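Local coordinates for lipoprotein (Colwellia psychrerythraea, PDB 3O0Y) that is of unknown function but is a putative lipoprotein from a family of uncharacterised bacterial proteins probably related to metallopeptidases, at residues Leu558-Leu561 with Lys562-Leu566. Numbering follows the deposited sequence.
Sequences LGML and KILSL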
# COMPACT_ATOMS: atom_id res chain seq x y z
N LEU A 558 2.36 -5.04 -14.10
CA LEU A 558 2.01 -6.44 -14.44
C LEU A 558 0.48 -6.66 -14.27
O LEU A 558 -0.17 -7.32 -15.08
CB LEU A 558 2.83 -7.41 -13.63
CG LEU A 558 4.31 -7.39 -13.95
CD1 LEU A 558 5.07 -8.39 -13.06
CD2 LEU A 558 4.57 -7.58 -15.44
N GLY A 559 -0.12 -6.07 -13.22
CA GLY A 559 -1.50 -6.22 -13.01
C GLY A 559 -2.29 -5.47 -14.09
O GLY A 559 -3.28 -6.01 -14.59
N MET A 560 -1.90 -4.25 -14.43
CA MET A 560 -2.58 -3.48 -15.44
C MET A 560 -2.57 -4.21 -16.81
O MET A 560 -3.61 -4.30 -17.48
CB MET A 560 -2.03 -2.04 -15.53
CG MET A 560 -2.80 -1.15 -16.51
SD MET A 560 -1.69 0.22 -17.29
CE MET A 560 -2.97 1.21 -18.16
N LEU A 561 -1.40 -4.75 -17.16
CA LEU A 561 -1.25 -5.45 -18.45
C LEU A 561 -2.16 -6.67 -18.50
O LEU A 561 -2.75 -6.95 -19.53
CB LEU A 561 0.21 -5.82 -18.64
CG LEU A 561 1.11 -4.64 -18.99
CD1 LEU A 561 2.58 -5.06 -18.83
CD2 LEU A 561 0.90 -4.13 -20.43
N LYS A 562 -2.32 -7.35 -17.39
CA LYS A 562 -3.14 -8.57 -17.35
C LYS A 562 -4.60 -8.21 -17.45
O LYS A 562 -5.31 -8.86 -18.20
CB LYS A 562 -2.90 -9.36 -16.09
CG LYS A 562 -3.68 -10.69 -16.00
CD LYS A 562 -3.39 -11.60 -17.20
CE LYS A 562 -4.19 -12.93 -17.09
NZ LYS A 562 -3.93 -13.89 -18.19
N ILE A 563 -5.04 -7.18 -16.70
CA ILE A 563 -6.42 -6.68 -16.82
C ILE A 563 -6.74 -6.30 -18.25
O ILE A 563 -7.76 -6.71 -18.79
CB ILE A 563 -6.76 -5.50 -15.81
CG1 ILE A 563 -6.64 -6.04 -14.38
CG2 ILE A 563 -8.18 -4.92 -16.23
CD1 ILE A 563 -6.56 -4.91 -13.28
N LEU A 564 -5.87 -5.54 -18.91
CA LEU A 564 -6.06 -5.17 -20.28
C LEU A 564 -6.04 -6.37 -21.27
O LEU A 564 -6.83 -6.42 -22.25
CB LEU A 564 -5.01 -4.12 -20.66
CG LEU A 564 -5.25 -2.70 -20.16
CD1 LEU A 564 -4.06 -1.82 -20.55
CD2 LEU A 564 -6.57 -2.17 -20.79
N SER A 565 -5.20 -7.36 -21.00
CA SER A 565 -5.15 -8.56 -21.82
C SER A 565 -6.46 -9.36 -21.72
O SER A 565 -7.02 -9.80 -22.74
CB SER A 565 -4.01 -9.44 -21.33
OG SER A 565 -3.99 -10.62 -22.12
N LEU A 566 -7.01 -9.45 -20.50
CA LEU A 566 -8.31 -10.03 -20.30
C LEU A 566 -9.40 -9.29 -21.01
O LEU A 566 -10.31 -9.92 -21.57
CB LEU A 566 -8.59 -10.27 -18.81
CG LEU A 566 -7.72 -11.35 -18.10
CD1 LEU A 566 -7.98 -11.13 -16.59
CD2 LEU A 566 -8.12 -12.83 -18.55
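In the middle of helix 555-574, Lys562 gives its N-H to Leu558 O (3.2 Å from Lys562 N), a bent bond at 147°, while a weak second interaction of the same N-H reaches Gly559 O. The lysine chain, bent at chi2, turns from the preceding turn to touch Met595 and Ser599 of helix 595-608. Ile563 N then bonds almost straight to Gly559 O, 3.0 Å away at 172°. With CG1 set beside its own backbone N (chi1 -63°), the Ile563 side chain turns back over the carbonyl oxygen of Gly559, and its CG1 lies 3.4 Å from Gly559 O. Leu564 N makes a nearly straight hydrogen bond to Met560 O at 2.9 Å, and Leu564 CB and CG rest against that same oxygen. Leu564 and Met560 run alongside each other in the same direction. The extended Met560 chain brings CE to 4.0 Å from Leu564 CD1, and both residues also pack on helix 467-483, Met560 against Leu475 and Gln479, Leu564 against Tyr476. Ser565 N takes the next bond, 2.9 Å from Leu561 O, and Leu566 N continues the series to Lys562 O. Each carbonyl oxygen of 558-561 thus accepts an i to i+4 N-H, which satisfies the polar backbone within the helix, while Met560 and Leu564, four residues apart on one face, form an apolar pair turned to helix 467-483.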